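Local coordinates for hypothetical protein PH1952 (Pyrococcus horikoshii, PDB 1ZJJ) that probably acts as a magnesium-dependent phosphatase of the haloacid dehalogenase superfamily, although its natural substrate is not established, at residues N41-T46 and G150-A155; F87-E92 and V122-D127. All coordinates share one frame; numbering follows the deposited sequence.

Contact 1: N41-T46 and G150-A155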
loop_
_atom_site.group_PDB
_atom_site.type_symbol
_atom_site.label_atom_id
_atom_site.label_comp_id
_atom_site.label_asym_id
_atom_site.label_seq_id
_atom_site.Cartn_x
_atom_site.Cartn_y
_atom_site.Cartn_z
ATOM N N ASN B 41 -16.472 1.750 10.620
ATOM C CA ASN B 41 -15.724 1.778 9.374
ATOM C C ASN B 41 -15.358 0.366 8.922
ATOM O O ASN B 41 -14.905 0.139 7.808
ATOM C CB ASN B 41 -14.454 2.600 9.598
ATOM C CG ASN B 41 -14.663 3.998 9.078
ATOM O OD1 ASN B 41 -15.743 4.368 8.626
ATOM N ND2 ASN B 41 -13.586 4.798 9.153
ATOM N N ASN B 42 -15.530 -0.598 9.820
ATOM C CA ASN B 42 -15.164 -1.977 9.515
ATOM C C ASN B 42 -16.158 -2.572 8.519
ATOM O O ASN B 42 -17.366 -2.461 8.703
ATOM C CB ASN B 42 -15.134 -2.808 10.801
ATOM C CG ASN B 42 -14.300 -4.068 10.664
ATOM O OD1 ASN B 42 -14.534 -4.888 9.777
ATOM N ND2 ASN B 42 -13.317 -4.226 11.546
ATOM N N SER B 43 -15.652 -3.202 7.463
ATOM C CA SER B 43 -16.536 -3.776 6.451
ATOM C C SER B 43 -16.494 -5.300 6.354
ATOM O O SER B 43 -17.113 -5.882 5.453
ATOM C CB SER B 43 -16.207 -3.186 5.079
ATOM O OG SER B 43 -14.930 -3.613 4.638
ATOM N N THR B 44 -15.783 -5.943 7.273
ATOM C CA THR B 44 -15.676 -7.409 7.249
ATOM C C THR B 44 -16.948 -8.129 7.746
ATOM O O THR B 44 -17.175 -9.303 7.474
ATOM C CB THR B 44 -14.471 -7.841 8.093
ATOM O OG1 THR B 44 -14.698 -7.478 9.454
ATOM C CG2 THR B 44 -13.194 -7.155 7.601
ATOM N N LYS B 45 -17.770 -7.407 8.532
ATOM C CA LYS B 45 -18.948 -8.052 9.119
ATOM C C LYS B 45 -20.250 -7.343 8.739
ATOM O O LYS B 45 -20.278 -6.156 8.441
ATOM C CB LYS B 45 -18.792 -8.032 10.644
ATOM C CG LYS B 45 -17.706 -8.992 11.142
ATOM C CD LYS B 45 -17.674 -9.087 12.671
ATOM C CE LYS B 45 -16.607 -10.066 13.178
ATOM N NZ LYS B 45 -15.286 -9.443 13.091
ATOM N N THR B 46 -21.356 -8.123 8.712
ATOM C CA THR B 46 -22.652 -7.495 8.460
ATOM C C THR B 46 -23.238 -6.878 9.724
ATOM O O THR B 46 -22.828 -7.163 10.844
ATOM C CB THR B 46 -23.652 -8.538 7.946
ATOM O OG1 THR B 46 -23.777 -9.588 8.904
ATOM C CG2 THR B 46 -23.212 -9.111 6.598
ATOM N N GLY B 150 -13.075 2.628 -1.959
ATOM C CA GLY B 150 -12.518 2.093 -0.729
ATOM C C GLY B 150 -13.548 2.201 0.381
ATOM O O GLY B 150 -14.159 3.248 0.542
ATOM N N THR B 151 -13.754 1.133 1.148
ATOM C CA THR B 151 -14.752 1.190 2.211
ATOM C C THR B 151 -14.418 2.182 3.318
ATOM O O THR B 151 -15.299 2.883 3.804
ATOM C CB THR B 151 -15.004 -0.201 2.857
ATOM O OG1 THR B 151 -13.793 -0.695 3.441
ATOM C CG2 THR B 151 -15.514 -1.187 1.814
ATOM N N ASN B 152 -13.153 2.246 3.713
ATOM C CA ASN B 152 -12.741 3.153 4.778
ATOM C C ASN B 152 -11.249 3.443 4.697
ATOM O O ASN B 152 -10.484 2.657 4.144
ATOM C CB ASN B 152 -13.101 2.562 6.142
ATOM C CG ASN B 152 -12.531 1.186 6.345
ATOM O OD1 ASN B 152 -12.899 0.245 5.647
ATOM N ND2 ASN B 152 -11.623 1.058 7.302
ATOM N N PRO B 153 -10.816 4.582 5.259
ATOM C CA PRO B 153 -9.421 5.032 5.263
ATOM C C PRO B 153 -8.486 4.511 6.351
ATOM O O PRO B 153 -7.278 4.662 6.228
ATOM C CB PRO B 153 -9.571 6.544 5.338
ATOM C CG PRO B 153 -10.719 6.675 6.299
ATOM C CD PRO B 153 -11.701 5.637 5.790
ATOM N N ASP B 154 -9.031 3.902 7.400
ATOM C CA ASP B 154 -8.209 3.421 8.508
ATOM C C ASP B 154 -6.906 2.739 8.110
ATOM O O ASP B 154 -6.896 1.685 7.478
ATOM C CB ASP B 154 -9.022 2.479 9.390
ATOM C CG ASP B 154 -10.308 3.112 9.887
ATOM O OD1 ASP B 154 -10.402 3.425 11.094
ATOM O OD2 ASP B 154 -11.224 3.298 9.064
ATOM N N ALA B 155 -5.798 3.358 8.504
ATOM C CA ALA B 155 -4.481 2.821 8.214
ATOM C C ALA B 155 -4.277 1.499 8.944
ATOM O O ALA B 155 -3.578 0.618 8.447
ATOM C CB ALA B 155 -3.413 3.812 8.658
HETATM O O HOH W 1 -12.598 -2.439 6.160
#
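Asn41 and Asn152 bring two irregular loops together, their CA atoms 5.6 Å apart, and Ser43 faces Thr151 further along at a wider CA separation of 6.8 Å. The direct bond across the contact comes from Asn41, whose ND2 donates to Asp154 OD2 at 2.8 Å. The donor reaches the syn lone pair of that oxygen, while the amide and carboxylate planes stand nearly perpendicular, at 89°, and the N-H points only roughly at its target, with an angle of 141°. The same oxygen also takes a straight bond from Asn152 ND2 within its own loop, at 2.9 Å, arriving from above the carboxylate plane. Two amides thus grip one carboxylate oxygen, which limits how far the Asp154 side chain can turn. Asn152 is held at its other end too: Thr151 OG1 donates to Asn152 OD1 in the carbonyl plane at 2.6 Å. With Asn152 CG placed between its backbone N and carbonyl carbon (chi1 55°), the amide lies against the backbone carbonyl of Asn41, CG to O 3.0 Å, without hydrogen-bonding it; Asn41 O is instead hydrogen-bonded to Ser69 OG. A water donates to Asn152 OD1 and hydrogen-bonds Ser43 OG, joining the loops a second time. Around Ser43 the loop is shaped by an Asx turn, in which Asn42 OD1 accepts from Thr44 N at 3.0 Å and also from Thr44 OG1. The magnesium ion lies about 7 Å from the side chain of Asp154, placing this polar network beside the metal site of Asp7, Asp9 and Asp210. Loop 41-46 leads from strand 36-40 into helix 47-56, and loop 150-155 joins strands 147-150 and 156-159; Ser69 of helix 69-80 touches both, and Thr214 of helix 212-221 touches Asn41 and Asp154.

Contact 2: F87-E92 and V122-D127; sequences FVIGGE and VVVGLD
Phe87 and Val122 pair in two parallel strands at one border of the four-stranded sheet, where strand 86-89 is outermost within the chain, and helices lie between the two strands in sequence, as in a beta-alpha-beta crossover. Their side chains share a face with those of Ile89 and Val124, and Val122 CG1 approaches the Phe87 ring at its edge, near the ring plane. Val88 and Val123 point to the other face, against Leu94 and Met98 of helix 92-101. Three straight backbone bonds join the strands: Val123 N to Phe87 O, Ile89 N to Val123 O and Gly125 N to Ile89 O. The last of them, from Gly125 N to Ile89 O, measures 2.8 Å. Ile89 carries its CG2 anti to the backbone N, which sets this methyl 4.0 Å from Val124 CG1 and 3.7 Å from Asp127 CB. The Ile89 and Asp127 side chains cross at about a right angle. Past the strand ends, Asp127 CB also packs on Gly90 N, while its carboxylate forms a salt bridge with Lys134 through OD2 and accepts from Asp129 N through OD1. Replacing Asp127 by alanine would remove the carboxylate and is likely to leave Lys134 without its charged mate, Asp129 N without its acceptor and the water on Gly90 O without its second anchor. At Gly90 the backbone angles would jam a CB against the preceding carbonyl oxygen. Two waters tie the turns together: one accepts from Gly91 N and donates to Leu126 O, and the other donates to both Gly90 O and Asp127 OD1, at 2.7 Å from each oxygen.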
loop_
_atom_site.group_PDB
_atom_site.type_symbol
_atom_site.label_atom_id
_atom_site.label_comp_id
_atom_site.label_asym_id
_atom_site.label_seq_id
_atom_site.Cartn_x
_atom_site.Cartn_y
_atom_site.Cartn_z
ATOM N N PHE B 87 -15.774 -6.180 -8.723
ATOM C CA PHE B 87 -14.692 -7.056 -8.305
ATOM C C PHE B 87 -14.467 -6.628 -6.857
ATOM O O PHE B 87 -14.274 -5.447 -6.581
ATOM C CB PHE B 87 -13.420 -6.823 -9.108
ATOM C CG PHE B 87 -12.281 -7.700 -8.679
ATOM C CD1 PHE B 87 -12.335 -9.078 -8.879
ATOM C CD2 PHE B 87 -11.172 -7.160 -8.036
ATOM C CE1 PHE B 87 -11.299 -9.910 -8.445
ATOM C CE2 PHE B 87 -10.130 -7.976 -7.595
ATOM C CZ PHE B 87 -10.193 -9.357 -7.800
ATOM N N VAL B 88 -14.499 -7.578 -5.934
ATOM C CA VAL B 88 -14.339 -7.244 -4.530
ATOM C C VAL B 88 -13.102 -7.783 -3.835
ATOM O O VAL B 88 -12.701 -8.930 -4.035
ATOM C CB VAL B 88 -15.552 -7.733 -3.715
ATOM C CG1 VAL B 88 -15.366 -7.388 -2.240
ATOM C CG2 VAL B 88 -16.827 -7.122 -4.265
ATOM N N ILE B 89 -12.507 -6.930 -3.009
ATOM C CA ILE B 89 -11.364 -7.298 -2.187
ATOM C C ILE B 89 -11.881 -7.008 -0.787
ATOM O O ILE B 89 -12.102 -5.847 -0.429
ATOM C CB ILE B 89 -10.117 -6.438 -2.474
ATOM C CG1 ILE B 89 -9.439 -6.930 -3.762
ATOM C CG2 ILE B 89 -9.149 -6.507 -1.281
ATOM C CD1 ILE B 89 -8.285 -6.056 -4.238
ATOM N N GLY B 90 -12.120 -8.060 -0.014
ATOM C CA GLY B 90 -12.633 -7.859 1.327
ATOM C C GLY B 90 -13.233 -9.109 1.928
ATOM O O GLY B 90 -13.152 -10.192 1.342
ATOM N N GLY B 91 -13.853 -8.950 3.094
ATOM C CA GLY B 91 -14.445 -10.073 3.786
ATOM C C GLY B 91 -15.909 -10.333 3.499
ATOM O O GLY B 91 -16.560 -9.621 2.732
ATOM N N GLU B 92 -16.421 -11.372 4.145
ATOM C CA GLU B 92 -17.803 -11.813 4.004
ATOM C C GLU B 92 -18.817 -10.672 4.027
ATOM O O GLU B 92 -19.701 -10.599 3.175
ATOM C CB GLU B 92 -18.120 -12.806 5.123
ATOM C CG GLU B 92 -19.401 -13.580 4.951
ATOM C CD GLU B 92 -19.747 -14.381 6.193
ATOM O OE1 GLU B 92 -18.850 -15.072 6.722
ATOM O OE2 GLU B 92 -20.914 -14.321 6.637
ATOM N N VAL B 122 -14.521 -1.502 -8.721
ATOM C CA VAL B 122 -13.631 -2.251 -7.844
ATOM C C VAL B 122 -13.860 -1.722 -6.430
ATOM O O VAL B 122 -13.704 -0.529 -6.174
ATOM C CB VAL B 122 -12.153 -2.062 -8.223
ATOM C CG1 VAL B 122 -11.272 -2.796 -7.220
ATOM C CG2 VAL B 122 -11.903 -2.594 -9.629
ATOM N N VAL B 123 -14.265 -2.607 -5.524
ATOM C CA VAL B 123 -14.543 -2.230 -4.141
ATOM C C VAL B 123 -13.500 -2.873 -3.226
ATOM O O VAL B 123 -13.325 -4.097 -3.220
ATOM C CB VAL B 123 -15.966 -2.668 -3.728
ATOM C CG1 VAL B 123 -16.227 -2.306 -2.274
ATOM C CG2 VAL B 123 -17.001 -1.983 -4.616
ATOM N N VAL B 124 -12.812 -2.041 -2.452
ATOM C CA VAL B 124 -11.748 -2.510 -1.577
ATOM C C VAL B 124 -12.004 -2.218 -0.110
ATOM O O VAL B 124 -12.169 -1.066 0.279
ATOM C CB VAL B 124 -10.406 -1.848 -1.966
ATOM C CG1 VAL B 124 -9.251 -2.461 -1.176
ATOM C CG2 VAL B 124 -10.177 -1.982 -3.464
ATOM N N GLY B 125 -12.034 -3.276 0.692
ATOM C CA GLY B 125 -12.222 -3.141 2.123
ATOM C C GLY B 125 -11.120 -3.956 2.773
ATOM O O GLY B 125 -10.197 -4.410 2.087
ATOM N N LEU B 126 -11.197 -4.148 4.083
ATOM C CA LEU B 126 -10.189 -4.936 4.777
ATOM C C LEU B 126 -10.279 -6.397 4.323
ATOM O O LEU B 126 -11.325 -7.021 4.435
ATOM C CB LEU B 126 -10.394 -4.860 6.294
ATOM C CG LEU B 126 -9.504 -5.810 7.104
ATOM C CD1 LEU B 126 -8.047 -5.390 6.962
ATOM C CD2 LEU B 126 -9.926 -5.798 8.571
ATOM N N ASP B 127 -9.178 -6.933 3.807
ATOM C CA ASP B 127 -9.145 -8.320 3.351
ATOM C C ASP B 127 -8.033 -9.069 4.076
ATOM O O ASP B 127 -6.863 -8.960 3.719
ATOM C CB ASP B 127 -8.908 -8.382 1.842
ATOM C CG ASP B 127 -8.938 -9.804 1.307
ATOM O OD1 ASP B 127 -9.086 -10.744 2.116
ATOM O OD2 ASP B 127 -8.810 -9.979 0.080
HETATM O O HOH W 2 -11.328 -12.124 1.759
HETATM O O HOH W 3 -14.045 -6.441 4.085
#

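Both contacts are largely buried, but contact 1 lies close to the centre of the chain and beside the metal site, whereas contact 2 lies further out, in the four-stranded sheet. Their chemistry follows from this: loops meet through amides, a carboxylate and water in contact 1, while regular backbone pairing and aliphatic packing dominate contact 2, with bridging waters at its turns. The two adjoin. Thr151 N probably hydrogen-bonds Val124 O, carrying the sheet of contact 2 into the loop of contact 1, and Thr44 CG2 packs on Leu126 CD2. Along the chain, 87-92 and 122-127 fall inside the span closed by 41-46 and 150-155.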